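DUF2020 domain-containing protein (Corynebacterium diphtheriae, PDB 3V7B) is of unknown function, being an uncharacterised DUF2020 domain protein built on an antiparallel sheet and placed in the Mog1p/PsbP clan. Local coordinates at residues Ala14-Pro19 against Thr55-Phe60. Sequence-based numbering, arbitrary orientation.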
ATOM      1  N   ALA A  14      -5.414  10.680   1.914  1.00 16.71           N
ATOM      2  CA  ALA A  14      -4.135  10.836   2.634  1.00 16.28           C
ATOM      3  C   ALA A  14      -3.081   9.873   2.093  1.00 17.94           C
ATOM      4  O   ALA A  14      -3.374   8.671   1.785  1.00 15.73           O
ATOM      5  CB  ALA A  14      -4.282  10.622   4.151  1.00 15.96           C
ATOM      6  N   LEU A  15      -1.841  10.371   2.018  1.00 16.68           N
ATOM      7  CA  LEU A  15      -0.769   9.522   1.550  1.00 16.96           C
ATOM      8  C   LEU A  15       0.264   9.380   2.674  1.00 17.49           C
ATOM      9  O   LEU A  15       0.470  10.305   3.427  1.00 16.55           O
ATOM     10  CB  LEU A  15      -0.094  10.114   0.327  1.00 18.94           C
ATOM     11  CG  LEU A  15      -0.931  10.108  -0.950  1.00 21.14           C
ATOM     12  CD1 LEU A  15      -0.260  10.944  -2.028  1.00 22.72           C
ATOM     13  CD2 LEU A  15      -1.084   8.681  -1.417  1.00 18.36           C
ATOM     14  N   PRO A  16       0.946   8.233   2.764  1.00 17.86           N
ATOM     15  CA  PRO A  16       2.005   8.025   3.782  1.00 17.24           C
ATOM     16  C   PRO A  16       3.126   9.062   3.685  1.00 19.24           C
ATOM     17  O   PRO A  16       3.543   9.393   2.582  1.00 17.87           O
ATOM     18  CB  PRO A  16       2.547   6.675   3.427  1.00 16.34           C
ATOM     19  CG  PRO A  16       1.436   6.001   2.680  1.00 16.67           C
ATOM     20  CD  PRO A  16       0.794   7.060   1.894  1.00 16.98           C
HETATM   21  N   MSE A  17       3.662   9.490   4.815  1.00 20.78           N
HETATM   22  CA  MSE A  17       4.771  10.467   4.827  0.60 23.39           C
HETATM   23  C   MSE A  17       5.706  10.141   6.003  1.00 22.19           C
HETATM   24  O   MSE A  17       5.661  10.774   7.062  1.00 21.95           O
HETATM   25  CB  MSE A  17       4.252  11.928   4.924  0.60 27.25           C
HETATM   26  CG  MSE A  17       3.212  12.364   3.876  0.60 31.35           C
HETATM   27 SE   MSE A  17       2.563  14.220   4.196  0.51 45.20          SE
HETATM   28  CE  MSE A  17       4.192  15.050   3.448  0.60 38.57           C
ATOM     29  N   PRO A  18       6.541   9.123   5.837  1.00 22.33           N
ATOM     30  CA  PRO A  18       7.442   8.757   6.955  1.00 22.76           C
ATOM     31  C   PRO A  18       8.376   9.932   7.227  1.00 22.72           C
ATOM     32  O   PRO A  18       8.898  10.517   6.295  1.00 22.78           O
ATOM     33  CB  PRO A  18       8.222   7.533   6.412  1.00 21.79           C
ATOM     34  CG  PRO A  18       7.336   6.978   5.374  1.00 22.36           C
ATOM     35  CD  PRO A  18       6.700   8.194   4.706  1.00 22.83           C
ATOM     36  N   PRO A  19       8.507  10.333   8.502  1.00 25.08           N
ATOM     37  CA  PRO A  19       9.040  11.678   8.748  1.00 27.84           C
ATOM     38  C   PRO A  19      10.497  11.866   8.329  1.00 30.78           C
ATOM     39  O   PRO A  19      10.866  12.997   7.984  1.00 36.91           O
ATOM     40  CB  PRO A  19       8.815  11.887  10.251  1.00 28.77           C
ATOM     41  CG  PRO A  19       8.645  10.518  10.804  1.00 28.52           C
ATOM     42  CD  PRO A  19       8.094   9.652   9.720  1.00 24.25           C
ATOM     43  N   THR A  55      -2.479   1.080  11.803  1.00 19.66           N
ATOM     44  CA  THR A  55      -1.430   0.214  11.276  1.00 19.71           C
ATOM     45  C   THR A  55      -0.481   1.092  10.514  1.00 17.42           C
ATOM     46  O   THR A  55      -0.883   1.692   9.488  1.00 15.38           O
ATOM     47  CB  THR A  55      -1.983  -0.889  10.330  1.00 19.36           C
ATOM     48  OG1 THR A  55      -2.851  -1.736  11.093  1.00 21.58           O
ATOM     49  CG2 THR A  55      -0.836  -1.691   9.789  1.00 17.17           C
ATOM     50  N   PRO A  56       0.773   1.200  10.978  1.00 17.64           N
ATOM     51  CA  PRO A  56       1.640   2.143  10.255  1.00 16.94           C
ATOM     52  C   PRO A  56       1.769   1.854   8.798  1.00 16.89           C
ATOM     53  O   PRO A  56       1.879   0.713   8.414  1.00 18.26           O
ATOM     54  CB  PRO A  56       3.004   1.962  10.945  1.00 17.90           C
ATOM     55  CG  PRO A  56       2.660   1.509  12.316  1.00 20.20           C
ATOM     56  CD  PRO A  56       1.546   0.517  12.033  1.00 19.43           C
ATOM     57  N   ALA A  57       1.763   2.900   7.988  1.00 14.60           N
ATOM     58  CA  ALA A  57       2.065   2.812   6.575  1.00 13.49           C
ATOM     59  C   ALA A  57       3.563   2.601   6.428  1.00 14.00           C
ATOM     60  O   ALA A  57       4.327   3.086   7.256  1.00 14.29           O
ATOM     61  CB  ALA A  57       1.651   4.075   5.891  1.00 13.52           C
ATOM     62  N   CYS A  58       3.975   1.857   5.404  1.00 12.42           N
ATOM     63  CA  CYS A  58       5.399   1.524   5.217  1.00 13.28           C
ATOM     64  C   CYS A  58       5.782   2.010   3.808  1.00 13.05           C
ATOM     65  O   CYS A  58       5.093   1.753   2.813  1.00 14.63           O
ATOM     66  CB  CYS A  58       5.679   0.027   5.342  1.00 12.79           C
ATOM     67  SG  CYS A  58       5.299  -0.632   6.993  1.00 16.73           S
ATOM     68  N   VAL A  59       6.921   2.670   3.735  1.00 12.48           N
ATOM     69  CA  VAL A  59       7.422   3.173   2.438  1.00 12.21           C
ATOM     70  C   VAL A  59       8.858   2.732   2.209  1.00 13.46           C
ATOM     71  O   VAL A  59       9.666   2.743   3.141  1.00 14.46           O
ATOM     72  CB  VAL A  59       7.395   4.670   2.406  1.00 12.84           C
ATOM     73  CG1 VAL A  59       7.753   5.163   0.975  1.00 11.95           C
ATOM     74  CG2 VAL A  59       6.013   5.184   2.817  1.00 12.68           C
ATOM     75  N   PHE A  60       9.139   2.291   0.978  1.00 13.51           N
ATOM     76  CA  PHE A  60      10.376   1.665   0.673  1.00 15.36           C
ATOM     77  C   PHE A  60      10.989   2.368  -0.534  1.00 16.41           C
ATOM     78  O   PHE A  60      10.386   2.485  -1.593  1.00 16.00           O
ATOM     79  CB  PHE A  60      10.232   0.175   0.354  1.00 15.41           C
ATOM     80  CG  PHE A  60       9.437  -0.636   1.353  1.00 15.57           C
ATOM     81  CD1 PHE A  60      10.062  -1.268   2.420  1.00 15.77           C
ATOM     82  CD2 PHE A  60       8.044  -0.705   1.271  1.00 15.08           C
ATOM     83  CE1 PHE A  60       9.358  -2.070   3.294  1.00 15.61           C
ATOM     84  CE2 PHE A  60       7.334  -1.432   2.229  1.00 16.02           C
ATOM     85  CZ  PHE A  60       7.998  -2.115   3.238  1.00 15.82           C
TER
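The pyrrolidine rings of Pro16 and Pro18, their mean planes roughly parallel, are met by two methyl groups of the strand. Pro16 has one obliquely to each side of its plane: Ala57 CB, 3.7 Å from Pro16 CB, and Val59 CG2, 3.8 Å from the same carbon. Pro18 meets the valine at its rim instead, near the ring plane: its CG comes to 3.4 Å from Val59 CG2, tighter than usual for two carbons, and its CD to 3.6 Å from that methyl.

Val59 CG2 thus touches both prolines. It is placed there by the valine's torsion, which sets CG1 anti to the backbone N (chi1 -173°) and CG2 anti to the carbonyl carbon. The Pro18 and Val59 side chains cross at about a right angle. A beta-branched residue suits the strand, and its CG2 methyl lies where it can touch both rings; the small Ala57 lets Pro16 come close, with the two CA atoms 5.9 Å apart.

The extended strand turns Ala57 and Val59 toward the 14-19 segment and Cys58 away from it, where Cys58 forms a disulfide with Cys28. On the other segment, Pro16 and Pro18 alternate with Met17, here a selenomethionine, whose side chain starts out away from the strand.

No hydrogen bond joins the two segments, and the proline nitrogens have no hydrogen to give. The backbone of strand 57-61 pairs instead with its sheet neighbours, through Ala57 with Asp50 and Cys58 with Val71. Pro16 also touches Thr70 and Met72 of strand 69-75. The irregular 14-19 segment therefore lies across a face of the sheet as an apolar cover, probably held against this strand by van der Waals contact and the partial exclusion of water, with a polar tie, from Met17 N to the Asp50 carboxylate, made to a neighbouring strand.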